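Side-chain contacts in bilirubin-inducible fluorescent protein UnaG (Anguilla japonica, PDB 4I3B), which binds unconjugated bilirubin with high affinity inside a beta barrel and fluoresces green when the bound pigment is excited: residues V121-T124 and V129-R132; L97-K102 and T108-E113; V53-G58 and L63-K68. All coordinates share one frame; numbering follows the deposited sequence.

All three contacts belong to the beta barrel that encloses bilirubin, and each presents side chains to the pigment. Contacts 1 and 2 are neighbours, their centres about 9 Å apart, because strands 106-115 and 118-125 pair: Thr122 N lies 2.9 Å from Val111 O, and Leu123 CD2 packs on Tyr110 CE2 at 3.7 Å. Between them they supply Arg132 and Arg112, which reach the two oxygens of one propionate. Contact 3 lies across the barrel, its centre about 18 Å from that of contact 1 and 16 Å from contact 2's. It holds bilirubin through Asn57 and meets contact 2 where Tyr99 OH, hydrogen-bonded to Glu77, packs against Val67 CG1 at 3.7 Å.

Contact 1: V121-T124 and V129-R132; sequences VTLT and VAVR. With BLR (3-[5-[(Z)-(4-ethenyl-3-methyl-5-oxidanylidene-pyrrol-2-ylidene)methyl]-2-[[5-[(Z)-(3-ethenyl-4-methyl-5-oxidanylidene-pyrrol-2-ylidene)methyl]-3-(3-hydroxy-3-oxopropyl)-4-methyl-1H-pyrrol-2-yl]methyl]-4-methyl-1H-pyrrol-3-yl]propanoic acid), chain G.
Leu123 N donates to Ala130 O over 2.8 Å, and Ala130 N returns the bond to Leu123 O. Val121 and Arg132 repeat this reciprocal pairing two residues along. The four bonds belong to the last hairpin of the fatty-acid-binding-protein barrel, in which strand 118-125 runs antiparallel to strand 128-135. Between the bonded pairs, Thr122 faces Val131 and Thr124 faces Val129 as non-hydrogen-bonded pairs. On this partly exposed side Val129 reaches across the register with CG1, which lies 3.8 Å from Thr122 CG2.

Val121, Leu123, Ala130 and Arg132 point the other way, into the barrel. Val121 CG1 sits between its own backbone N and carbonyl carbon, and this places it 3.6 Å from Arg132 CB, the two side chains running alongside each other. Leu123 turns CD1 across the Ala130 peptide, 3.5 Å from Ala130 O. Val121 CG1 and Leu123 CD1 both approach Arg132 CG from the side of strand 118-125.

Beyond this aliphatic seat the arginine bends at its third torsion (chi3 91°), swinging the guanidinium toward bilirubin. Thr37 receives a bond from NH2, and Phe17 adds a cation-pi contact. Because Arg112 holds the second oxygen of the same propionate, the paired positive charges would probably favour the ionised form of that propionate. The propionate oxygen O1D lies at the edge of the Arg132 guanidinium, near its plane, and accepts from NH1 at 2.9 Å with an N-H...O angle of 146°.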
loop_
_atom_site.group_PDB
_atom_site.type_symbol
_atom_site.label_atom_id
_atom_site.label_comp_id
_atom_site.label_asym_id
_atom_site.label_seq_id
_atom_site.Cartn_x
_atom_site.Cartn_y
_atom_site.Cartn_z
ATOM N N VAL A 121 2.649 2.655 7.230
ATOM C CA VAL A 121 3.259 1.814 6.193
ATOM C C VAL A 121 4.702 2.268 5.968
ATOM O O VAL A 121 4.945 3.447 5.709
ATOM C CB VAL A 121 2.418 1.794 4.890
ATOM C CG1 VAL A 121 2.171 3.162 4.281
ATOM C CG2 VAL A 121 3.056 0.877 3.871
ATOM N N THR A 122 5.626 1.310 6.005
ATOM C CA THR A 122 7.009 1.540 5.662
ATOM C C THR A 122 7.287 0.808 4.352
ATOM O O THR A 122 7.010 -0.403 4.239
ATOM C CB THR A 122 7.949 1.019 6.765
ATOM O OG1 THR A 122 7.648 1.648 8.006
ATOM C CG2 THR A 122 9.389 1.306 6.444
ATOM N N LEU A 123 7.805 1.549 3.375
ATOM C CA LEU A 123 8.007 1.081 2.023
ATOM C C LEU A 123 9.480 1.017 1.734
ATOM O O LEU A 123 10.201 2.001 1.921
ATOM C CB LEU A 123 7.365 2.025 1.010
ATOM C CG LEU A 123 5.886 2.396 1.198
ATOM C CD1 LEU A 123 5.611 3.499 2.258
ATOM C CD2 LEU A 123 5.311 2.847 -0.128
ATOM N N THR A 124 9.948 -0.120 1.249
ATOM C CA THR A 124 11.363 -0.303 0.977
ATOM C C THR A 124 11.604 -0.817 -0.435
ATOM O O THR A 124 11.035 -1.840 -0.828
ATOM C CB THR A 124 11.985 -1.288 1.977
ATOM O OG1 THR A 124 11.760 -0.830 3.312
ATOM C CG2 THR A 124 13.483 -1.408 1.753
ATOM N N VAL A 129 13.800 4.140 1.233
ATOM C CA VAL A 129 12.726 3.888 2.186
ATOM C C VAL A 129 11.792 5.084 2.280
ATOM O O VAL A 129 12.256 6.240 2.288
ATOM C CB VAL A 129 13.307 3.561 3.580
ATOM C CG1 VAL A 129 12.217 3.027 4.510
ATOM C CG2 VAL A 129 14.466 2.558 3.476
ATOM N N ALA A 130 10.490 4.809 2.350
ATOM C CA ALA A 130 9.479 5.856 2.526
ATOM C C ALA A 130 8.520 5.418 3.629
ATOM O O ALA A 130 8.509 4.233 4.014
ATOM C CB ALA A 130 8.733 6.143 1.235
ATOM N N VAL A 131 7.727 6.360 4.109
ATOM C CA VAL A 131 6.738 6.072 5.108
ATOM C C VAL A 131 5.500 6.911 4.855
ATOM O O VAL A 131 5.587 8.081 4.451
ATOM C CB VAL A 131 7.261 6.327 6.532
ATOM C CG1 VAL A 131 8.209 5.227 6.946
ATOM C CG2 VAL A 131 7.885 7.756 6.658
ATOM N N ARG A 132 4.343 6.288 5.063
ATOM C CA ARG A 132 3.088 7.004 5.087
ATOM C C ARG A 132 2.313 6.568 6.310
ATOM O O ARG A 132 2.473 5.448 6.786
ATOM C CB ARG A 132 2.276 6.762 3.819
ATOM C CG ARG A 132 3.118 6.846 2.548
ATOM C CD ARG A 132 2.237 6.546 1.360
ATOM N NE ARG A 132 1.632 7.749 0.809
ATOM C CZ ARG A 132 0.692 7.746 -0.154
ATOM N NH1 ARG A 132 0.130 6.622 -0.626
ATOM N NH2 ARG A 132 0.292 8.898 -0.655
HETATM C CHA BLR G . -2.073 3.314 -1.780
HETATM N NA BLR G . -2.502 1.051 -0.737
HETATM C C1A BLR G . -2.490 1.855 -1.833
HETATM C C2A BLR G . -2.788 1.097 -2.954
HETATM C C3A BLR G . -2.970 -0.212 -2.507
HETATM C C4A BLR G . -2.793 -0.213 -1.129
HETATM C CMA BLR G . -3.317 -1.404 -3.347
HETATM C CAA BLR G . -2.907 1.604 -4.357
HETATM C CBA BLR G . -1.724 1.294 -5.186
HETATM C CGA BLR G . -1.845 1.761 -6.592
HETATM O O1A BLR G . -2.593 2.735 -6.897
HETATM O O2A BLR G . -1.183 1.099 -7.470
HETATM C CHB BLR G . -2.921 -1.407 -0.277
HETATM N NB BLR G . -3.142 -0.363 1.935
HETATM C C1B BLR G . -3.091 -1.487 1.082
HETATM C C2B BLR G . -3.207 -2.649 1.869
HETATM C C3B BLR G . -3.353 -2.359 3.111
HETATM C C4B BLR G . -3.307 -0.860 3.361
HETATM C CMB BLR G . -3.182 -4.042 1.271
HETATM O OB BLR G . -3.391 -0.169 4.316
HETATM C CAB BLR G . -3.530 -3.296 4.248
HETATM C CBB BLR G . -3.666 -2.911 5.553
HETATM N NC BLR G . -0.701 6.195 -5.989
HETATM C C1C BLR G . -1.018 7.117 -7.177
HETATM C C2C BLR G . 0.093 6.763 -8.105
HETATM C C3C BLR G . 0.863 5.854 -7.612
HETATM C C4C BLR G . 0.468 5.438 -6.353
HETATM C CMC BLR G . 0.170 7.414 -9.444
HETATM O OC BLR G . -1.916 7.910 -7.240
HETATM C CAC BLR G . 2.025 5.238 -8.277
HETATM C CBC BLR G . 2.879 5.934 -9.067
HETATM C CHD BLR G . 1.030 4.505 -5.545
HETATM N ND BLR G . -0.729 4.157 -3.719
HETATM C C1D BLR G . 0.471 3.964 -4.296
HETATM C C2D BLR G . 1.217 3.031 -3.427
HETATM C C3D BLR G . 0.424 2.713 -2.355
HETATM C C4D BLR G . -0.870 3.399 -2.512
HETATM C CMD BLR G . 2.610 2.587 -3.726
HETATM C CAD BLR G . 0.801 1.766 -1.247
HETATM C CBD BLR G . 1.249 2.536 -0.021
HETATM C CGD BLR G . 0.083 2.970 0.790
HETATM O O1D BLR G . -0.081 4.184 1.011
HETATM O O2D BLR G . -0.713 2.141 1.290
#

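Contact 2: L97-K102 and T108-E113. With BLR (3-[5-[(Z)-(4-ethenyl-3-methyl-5-oxidanylidene-pyrrol-2-ylidene)methyl]-2-[[5-[(Z)-(3-ethenyl-4-methyl-5-oxidanylidene-pyrrol-2-ylidene)methyl]-3-(3-hydroxy-3-oxopropyl)-4-methyl-1H-pyrrol-2-yl]methyl]-4-methyl-1H-pyrrol-3-yl]propanoic acid), chain G.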
loop_
_atom_site.group_PDB
_atom_site.type_symbol
_atom_site.label_atom_id
_atom_site.label_comp_id
_atom_site.label_asym_id
_atom_site.label_seq_id
_atom_site.Cartn_x
_atom_site.Cartn_y
_atom_site.Cartn_z
ATOM N N LEU A 97 1.431 -6.611 8.971
ATOM C CA LEU A 97 1.002 -7.159 7.691
ATOM C C LEU A 97 2.069 -6.787 6.704
ATOM O O LEU A 97 2.377 -5.593 6.528
ATOM C CB LEU A 97 -0.327 -6.562 7.275
ATOM C CG LEU A 97 -1.017 -7.224 6.108
ATOM C CD1 LEU A 97 -1.553 -8.616 6.528
ATOM C CD2 LEU A 97 -2.102 -6.276 5.627
ATOM N N VAL A 98 2.654 -7.794 6.072
ATOM C CA VAL A 98 3.787 -7.584 5.176
ATOM C C VAL A 98 3.442 -7.986 3.755
ATOM O O VAL A 98 3.003 -9.108 3.507
ATOM C CB VAL A 98 5.004 -8.369 5.646
ATOM C CG1 VAL A 98 6.129 -8.204 4.664
ATOM C CG2 VAL A 98 5.407 -7.929 7.040
ATOM N N TYR A 99 3.621 -7.049 2.838
ATOM C CA TYR A 99 3.170 -7.151 1.451
ATOM C C TYR A 99 4.403 -7.067 0.561
ATOM O O TYR A 99 5.180 -6.099 0.659
ATOM C CB TYR A 99 2.228 -5.963 1.208
ATOM C CG TYR A 99 1.385 -5.940 -0.049
ATOM C CD1 TYR A 99 1.927 -5.955 -1.335
ATOM C CD2 TYR A 99 0.007 -5.852 0.068
ATOM C CE1 TYR A 99 1.080 -5.856 -2.497
ATOM C CE2 TYR A 99 -0.804 -5.765 -1.042
ATOM C CZ TYR A 99 -0.284 -5.762 -2.307
ATOM O OH TYR A 99 -1.141 -5.654 -3.377
ATOM N N VAL A 100 4.622 -8.102 -0.249
ATOM C CA VAL A 100 5.809 -8.141 -1.117
ATOM C C VAL A 100 5.369 -8.240 -2.562
ATOM O O VAL A 100 4.514 -9.064 -2.909
ATOM C CB VAL A 100 6.748 -9.320 -0.772
ATOM C CG1 VAL A 100 7.940 -9.401 -1.772
ATOM C CG2 VAL A 100 7.223 -9.194 0.665
ATOM N N GLN A 101 5.946 -7.373 -3.401
ATOM C CA GLN A 101 5.761 -7.410 -4.844
ATOM C C GLN A 101 7.055 -7.823 -5.531
ATOM O O GLN A 101 8.131 -7.311 -5.174
ATOM C CB GLN A 101 5.358 -6.026 -5.352
ATOM C CG GLN A 101 3.978 -5.569 -4.901
ATOM C CD GLN A 101 3.722 -4.122 -5.231
ATOM O OE1 GLN A 101 4.661 -3.330 -5.312
ATOM N NE2 GLN A 101 2.464 -3.762 -5.410
ATOM N N LYS A 102 6.924 -8.719 -6.516
ATOM C CA LYS A 102 8.050 -9.177 -7.314
ATOM C C LYS A 102 7.759 -8.951 -8.782
ATOM O O LYS A 102 6.663 -9.251 -9.252
ATOM C CB LYS A 102 8.260 -10.675 -7.107
ATOM C CG LYS A 102 8.582 -11.028 -5.662
ATOM C CD LYS A 102 8.651 -12.529 -5.448
ATOM C CE LYS A 102 8.527 -12.875 -3.968
ATOM N NZ LYS A 102 8.210 -14.329 -3.718
ATOM N N THR A 108 10.000 -5.455 -3.823
ATOM C CA THR A 108 9.776 -4.318 -2.948
ATOM C C THR A 108 8.807 -4.759 -1.843
ATOM O O THR A 108 7.988 -5.652 -2.050
ATOM C CB THR A 108 9.256 -3.073 -3.732
ATOM O OG1 THR A 108 9.243 -1.960 -2.844
ATOM C CG2 THR A 108 7.882 -3.272 -4.340
ATOM N N THR A 109 8.911 -4.140 -0.668
ATOM C CA THR A 109 8.149 -4.561 0.489
ATOM C C THR A 109 7.421 -3.387 1.154
ATOM O O THR A 109 7.960 -2.276 1.247
ATOM C CB THR A 109 9.108 -5.254 1.486
ATOM O OG1 THR A 109 9.816 -6.294 0.798
ATOM C CG2 THR A 109 8.363 -5.846 2.686
ATOM N N TYR A 110 6.221 -3.661 1.627
ATOM C CA TYR A 110 5.439 -2.725 2.436
ATOM C C TYR A 110 5.129 -3.401 3.750
ATOM O O TYR A 110 4.565 -4.486 3.760
ATOM C CB TYR A 110 4.120 -2.382 1.754
ATOM C CG TYR A 110 4.207 -2.024 0.317
ATOM C CD1 TYR A 110 4.431 -3.006 -0.653
ATOM C CD2 TYR A 110 4.065 -0.699 -0.105
ATOM C CE1 TYR A 110 4.514 -2.675 -1.986
ATOM C CE2 TYR A 110 4.141 -0.373 -1.436
ATOM C CZ TYR A 110 4.346 -1.349 -2.382
ATOM O OH TYR A 110 4.410 -0.988 -3.707
ATOM N N VAL A 111 5.476 -2.761 4.866
ATOM C CA VAL A 111 5.186 -3.291 6.205
ATOM C C VAL A 111 4.161 -2.346 6.815
ATOM O O VAL A 111 4.395 -1.133 6.902
ATOM C CB VAL A 111 6.441 -3.379 7.091
ATOM C CG1 VAL A 111 6.095 -3.859 8.476
ATOM C CG2 VAL A 111 7.528 -4.273 6.450
ATOM N N ARG A 112 3.043 -2.907 7.259
ATOM C CA ARG A 112 1.923 -2.160 7.796
ATOM C C ARG A 112 1.632 -2.586 9.230
ATOM O O ARG A 112 1.552 -3.766 9.551
ATOM C CB ARG A 112 0.697 -2.324 6.887
ATOM C CG ARG A 112 0.898 -1.605 5.557
ATOM C CD ARG A 112 -0.261 -1.801 4.633
ATOM N NE ARG A 112 -0.125 -1.019 3.413
ATOM C CZ ARG A 112 0.205 -1.491 2.211
ATOM N NH1 ARG A 112 0.500 -2.775 2.000
ATOM N NH2 ARG A 112 0.257 -0.645 1.198
ATOM N N GLU A 113 1.436 -1.583 10.081
ATOM C CA GLU A 113 1.242 -1.777 11.510
ATOM C C GLU A 113 0.319 -0.680 12.015
ATOM O O GLU A 113 0.258 0.396 11.415
ATOM C CB GLU A 113 2.583 -1.633 12.244
ATOM C CG GLU A 113 3.836 -1.941 11.383
ATOM C CD GLU A 113 5.164 -1.671 12.095
ATOM O OE1 GLU A 113 6.070 -1.014 11.488
ATOM O OE2 GLU A 113 5.301 -2.115 13.270
HETATM C CHA BLR G . -2.073 3.314 -1.780
HETATM N NA BLR G . -2.502 1.051 -0.737
HETATM C C1A BLR G . -2.490 1.855 -1.833
HETATM C C2A BLR G . -2.788 1.097 -2.954
HETATM C C3A BLR G . -2.970 -0.212 -2.507
HETATM C C4A BLR G . -2.793 -0.213 -1.129
HETATM C CMA BLR G . -3.317 -1.404 -3.347
HETATM C CAA BLR G . -2.907 1.604 -4.357
HETATM C CBA BLR G . -1.724 1.294 -5.186
HETATM C CGA BLR G . -1.845 1.761 -6.592
HETATM O O1A BLR G . -2.593 2.735 -6.897
HETATM O O2A BLR G . -1.183 1.099 -7.470
HETATM C CHB BLR G . -2.921 -1.407 -0.277
HETATM N NB BLR G . -3.142 -0.363 1.935
HETATM C C1B BLR G . -3.091 -1.487 1.082
HETATM C C2B BLR G . -3.207 -2.649 1.869
HETATM C C3B BLR G . -3.353 -2.359 3.111
HETATM C C4B BLR G . -3.307 -0.860 3.361
HETATM C CMB BLR G . -3.182 -4.042 1.271
HETATM O OB BLR G . -3.391 -0.169 4.316
HETATM C CAB BLR G . -3.530 -3.296 4.248
HETATM C CBB BLR G . -3.666 -2.911 5.553
HETATM N NC BLR G . -0.701 6.195 -5.989
HETATM C C1C BLR G . -1.018 7.117 -7.177
HETATM C C2C BLR G . 0.093 6.763 -8.105
HETATM C C3C BLR G . 0.863 5.854 -7.612
HETATM C C4C BLR G . 0.468 5.438 -6.353
HETATM C CMC BLR G . 0.170 7.414 -9.444
HETATM O OC BLR G . -1.916 7.910 -7.240
HETATM C CAC BLR G . 2.025 5.238 -8.277
HETATM C CBC BLR G . 2.879 5.934 -9.067
HETATM C CHD BLR G . 1.030 4.505 -5.545
HETATM N ND BLR G . -0.729 4.157 -3.719
HETATM C C1D BLR G . 0.471 3.964 -4.296
HETATM C C2D BLR G . 1.217 3.031 -3.427
HETATM C C3D BLR G . 0.424 2.713 -2.355
HETATM C C4D BLR G . -0.870 3.399 -2.512
HETATM C CMD BLR G . 2.610 2.587 -3.726
HETATM C CAD BLR G . 0.801 1.766 -1.247
HETATM C CBD BLR G . 1.249 2.536 -0.021
HETATM C CGD BLR G . 0.083 2.970 0.790
HETATM O O1D BLR G . -0.081 4.184 1.011
HETATM O O2D BLR G . -0.713 2.141 1.290
HETATM O O HOH W 1 1.674 -4.433 4.080
HETATM O O HOH W 2 2.101 -0.807 -5.336
#
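Tyr99 and Tyr110 stand side by side and point the same way, their ring planes 78° apart and their CD1 atoms 3.9 Å from each other. Tyr110 keeps CG beside its backbone N (chi1 -47°), which inclines the phenol toward strand 97-102. Its OH donates to Gln101 OE1 over 2.9 Å, approaching from above the carbonyl plane, and the amide stands nearly perpendicular to the ring (88°). A water accepts from Gln101 NE2 and donates to Tyr110 OH, while Arg83 and Glu77 hold the amide from outside the hairpin. Strands 96-103 and 106-115 form this hairpin, part of the wall of the fatty-acid-binding-protein-like barrel, and the inward face carrying these groups meets bilirubin. With an alanine in place of Tyr110, Gln101 OE1 and the water would probably lose a hydrogen-bonding mate and a gap would open beside Tyr99. Arg112 runs alongside Tyr99, NH1 lying 3.7 Å from Tyr99 CD2. One face covers a pyrrole-derived ring of bilirubin, BLR C1B lying 3.4 Å from the guanidinium plane, over its centre, and NH2 bonds propionate O2D at 3.0 Å. A second water accepts from Arg112 NH1 and donates to Leu97 O and Tyr110 O.

Contact 3: V53-G58 and L63-K68. With BLR (3-[5-[(Z)-(4-ethenyl-3-methyl-5-oxidanylidene-pyrrol-2-ylidene)methyl]-2-[[5-[(Z)-(3-ethenyl-4-methyl-5-oxidanylidene-pyrrol-2-ylidene)methyl]-3-(3-hydroxy-3-oxopropyl)-4-methyl-1H-pyrrol-2-yl]methyl]-4-methyl-1H-pyrrol-3-yl]propanoic acid), chain G.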
loop_
_atom_site.group_PDB
_atom_site.type_symbol
_atom_site.label_atom_id
_atom_site.label_comp_id
_atom_site.label_asym_id
_atom_site.label_seq_id
_atom_site.Cartn_x
_atom_site.Cartn_y
_atom_site.Cartn_z
ATOM N N VAL A 53 -9.057 -4.321 -0.347
ATOM C CA VAL A 53 -8.722 -2.927 -0.072
ATOM C C VAL A 53 -9.129 -2.117 -1.302
ATOM O O VAL A 53 -8.664 -2.393 -2.419
ATOM C CB VAL A 53 -7.227 -2.708 0.242
ATOM C CG1 VAL A 53 -6.971 -1.212 0.565
ATOM C CG2 VAL A 53 -6.820 -3.552 1.427
ATOM N N LYS A 54 -10.032 -1.156 -1.097
ATOM C CA LYS A 54 -10.400 -0.224 -2.142
ATOM C C LYS A 54 -9.684 1.097 -1.851
ATOM O O LYS A 54 -9.680 1.561 -0.711
ATOM C CB LYS A 54 -11.898 0.015 -2.161
ATOM C CG LYS A 54 -12.321 1.002 -3.231
ATOM C CD LYS A 54 -13.831 1.267 -3.258
ATOM C CE LYS A 54 -14.160 2.561 -4.015
ATOM N NZ LYS A 54 -15.655 2.810 -4.010
ATOM N N ILE A 55 -9.080 1.686 -2.874
ATOM C CA ILE A 55 -8.258 2.875 -2.704
ATOM C C ILE A 55 -8.751 3.973 -3.632
ATOM O O ILE A 55 -8.891 3.761 -4.833
ATOM C CB ILE A 55 -6.767 2.562 -3.019
ATOM C CG1 ILE A 55 -6.256 1.389 -2.169
ATOM C CG2 ILE A 55 -5.888 3.809 -2.805
ATOM C CD1 ILE A 55 -6.308 0.042 -2.827
ATOM N N GLU A 56 -8.976 5.158 -3.080
ATOM C CA GLU A 56 -9.154 6.341 -3.896
ATOM C C GLU A 56 -7.876 7.145 -3.699
ATOM O O GLU A 56 -7.691 7.792 -2.655
ATOM C CB GLU A 56 -10.379 7.120 -3.430
ATOM C CG GLU A 56 -11.670 6.330 -3.599
ATOM C CD GLU A 56 -12.858 6.937 -2.856
ATOM O OE1 GLU A 56 -12.658 7.635 -1.840
ATOM O OE2 GLU A 56 -13.987 6.656 -3.273
ATOM N N ASN A 57 -6.953 7.093 -4.667
ATOM C CA ASN A 57 -5.685 7.818 -4.478
ATOM C C ASN A 57 -5.907 9.318 -4.407
ATOM O O ASN A 57 -5.173 10.010 -3.719
ATOM C CB ASN A 57 -4.687 7.465 -5.573
ATOM C CG ASN A 57 -4.037 6.089 -5.363
ATOM O OD1 ASN A 57 -3.259 5.902 -4.425
ATOM N ND2 ASN A 57 -4.313 5.157 -6.263
ATOM N N GLY A 58 -6.919 9.806 -5.122
ATOM C CA GLY A 58 -7.275 11.223 -5.073
ATOM C C GLY A 58 -6.443 12.102 -5.990
ATOM O O GLY A 58 -5.605 11.608 -6.746
ATOM N N LEU A 63 -6.609 8.257 -9.506
ATOM C CA LEU A 63 -6.701 6.831 -9.757
ATOM C C LEU A 63 -7.352 6.081 -8.589
ATOM O O LEU A 63 -6.861 6.134 -7.470
ATOM C CB LEU A 63 -5.295 6.271 -9.991
ATOM C CG LEU A 63 -4.615 6.825 -11.243
ATOM C CD1 LEU A 63 -3.172 6.368 -11.358
ATOM C CD2 LEU A 63 -5.399 6.484 -12.496
ATOM N N ASP A 64 -8.455 5.381 -8.877
ATOM C CA ASP A 64 -9.077 4.486 -7.922
ATOM C C ASP A 64 -8.638 3.079 -8.312
ATOM O O ASP A 64 -8.505 2.762 -9.509
ATOM C CB ASP A 64 -10.603 4.535 -8.033
ATOM C CG ASP A 64 -11.231 5.730 -7.380
ATOM O OD1 ASP A 64 -10.502 6.627 -6.909
ATOM O OD2 ASP A 64 -12.493 5.741 -7.323
ATOM N N THR A 65 -8.421 2.209 -7.334
ATOM C CA THR A 65 -8.201 0.812 -7.643
ATOM C C THR A 65 -8.571 -0.039 -6.450
ATOM O O THR A 65 -9.103 0.455 -5.450
ATOM C CB THR A 65 -6.738 0.566 -8.089
ATOM O OG1 THR A 65 -6.636 -0.739 -8.663
ATOM C CG2 THR A 65 -5.755 0.689 -6.937
ATOM N N GLN A 66 -8.378 -1.351 -6.588
ATOM C CA GLN A 66 -8.598 -2.261 -5.480
ATOM C C GLN A 66 -7.636 -3.420 -5.587
ATOM O O GLN A 66 -7.164 -3.756 -6.698
ATOM C CB GLN A 66 -10.031 -2.779 -5.445
ATOM C CG GLN A 66 -10.294 -3.797 -6.490
ATOM C CD GLN A 66 -11.707 -4.323 -6.424
ATOM O OE1 GLN A 66 -12.448 -4.070 -5.458
ATOM N NE2 GLN A 66 -12.101 -5.051 -7.457
ATOM N N VAL A 67 -7.365 -4.048 -4.447
ATOM C CA VAL A 67 -6.744 -5.358 -4.444
ATOM C C VAL A 67 -7.574 -6.283 -3.566
ATOM O O VAL A 67 -8.196 -5.848 -2.576
ATOM C CB VAL A 67 -5.289 -5.328 -3.934
ATOM C CG1 VAL A 67 -4.365 -4.604 -4.925
ATOM C CG2 VAL A 67 -5.186 -4.720 -2.556
ATOM N N LYS A 68 -7.606 -7.560 -3.946
ATOM C CA LYS A 68 -8.280 -8.612 -3.201
ATOM C C LYS A 68 -7.311 -9.773 -3.084
ATOM O O LYS A 68 -6.756 -10.204 -4.094
ATOM C CB LYS A 68 -9.520 -9.111 -3.961
ATOM C CG LYS A 68 -10.649 -8.125 -4.121
ATOM C CD LYS A 68 -11.895 -8.819 -4.678
ATOM C CE LYS A 68 -13.139 -7.963 -4.489
ATOM N NZ LYS A 68 -14.371 -8.602 -5.045
HETATM C CHA BLR G . -2.073 3.314 -1.780
HETATM N NA BLR G . -2.502 1.051 -0.737
HETATM C C1A BLR G . -2.490 1.855 -1.833
HETATM C C2A BLR G . -2.788 1.097 -2.954
HETATM C C3A BLR G . -2.970 -0.212 -2.507
HETATM C C4A BLR G . -2.793 -0.213 -1.129
HETATM C CMA BLR G . -3.317 -1.404 -3.347
HETATM C CAA BLR G . -2.907 1.604 -4.357
HETATM C CBA BLR G . -1.724 1.294 -5.186
HETATM C CGA BLR G . -1.845 1.761 -6.592
HETATM O O1A BLR G . -2.593 2.735 -6.897
HETATM O O2A BLR G . -1.183 1.099 -7.470
HETATM C CHB BLR G . -2.921 -1.407 -0.277
HETATM N NB BLR G . -3.142 -0.363 1.935
HETATM C C1B BLR G . -3.091 -1.487 1.082
HETATM C C2B BLR G . -3.207 -2.649 1.869
HETATM C C3B BLR G . -3.353 -2.359 3.111
HETATM C C4B BLR G . -3.307 -0.860 3.361
HETATM C CMB BLR G . -3.182 -4.042 1.271
HETATM O OB BLR G . -3.391 -0.169 4.316
HETATM C CAB BLR G . -3.530 -3.296 4.248
HETATM C CBB BLR G . -3.666 -2.911 5.553
HETATM N NC BLR G . -0.701 6.195 -5.989
HETATM C C1C BLR G . -1.018 7.117 -7.177
HETATM C C2C BLR G . 0.093 6.763 -8.105
HETATM C C3C BLR G . 0.863 5.854 -7.612
HETATM C C4C BLR G . 0.468 5.438 -6.353
HETATM C CMC BLR G . 0.170 7.414 -9.444
HETATM O OC BLR G . -1.916 7.910 -7.240
HETATM C CAC BLR G . 2.025 5.238 -8.277
HETATM C CBC BLR G . 2.879 5.934 -9.067
HETATM C CHD BLR G . 1.030 4.505 -5.545
HETATM N ND BLR G . -0.729 4.157 -3.719
HETATM C C1D BLR G . 0.471 3.964 -4.296
HETATM C C2D BLR G . 1.217 3.031 -3.427
HETATM C C3D BLR G . 0.424 2.713 -2.355
HETATM C C4D BLR G . -0.870 3.399 -2.512
HETATM C CMD BLR G . 2.610 2.587 -3.726
HETATM C CAD BLR G . 0.801 1.766 -1.247
HETATM C CBD BLR G . 1.249 2.536 -0.021
HETATM C CGD BLR G . 0.083 2.970 0.790
HETATM O O1D BLR G . -0.081 4.184 1.011
HETATM O O2D BLR G . -0.713 2.141 1.290
HETATM O O HOH W 3 -8.911 8.842 -7.036
#
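Strands 53-56 and 64-68 run antiparallel at 165°, their axes 4.7 Å apart, with Val53-Val67 and Ile55-Thr65 as hydrogen-bonded pairs and Lys54-Gln66 and Glu56-Asp64 as non-hydrogen-bonded ones. Just past the strand, Asn57 fastens itself to Leu63 O twice: its backbone N and its ND2 each donate over 3.0 Å, from opposite faces of the carbonyl plane. The ND2 bond is likely to limit rotation of the amide. Asn57 OD1 accepts from BLR ND at 3.2 Å in a fairly straight bond (165°) and from BLR NC in a weak one, while ND2 also donates to oxygen O1A of the propionate not held by Arg112, at 3.0 Å.

These strands make a hairpin of the fatty-acid-binding-protein barrel, with 64-70 an outermost strand of the sheet. The hairpin's inner face meets the pigment mainly through Val53, Ile55 and Val67, with Thr65 beside them. Ile55 lays CG1 and CD1 against a pyrrole ring, CD1 coming 3.4 Å from BLR CMA; Val67 CG1 lies 3.7 Å from BLR CMA, and Val53 CG2 touches BLR CMB.

On the outer face the Glu56 and Asp64 side chains run side by side with carboxylate planes 26° apart; their like charges would probably repel, eased perhaps by nearby Lys54. Tyr42 OH bonds Glu56 OE1. Asp64 OD1 turns back toward Glu56 CA and accepts from a water, 2.7 Å away, that accepts from Gly58 N.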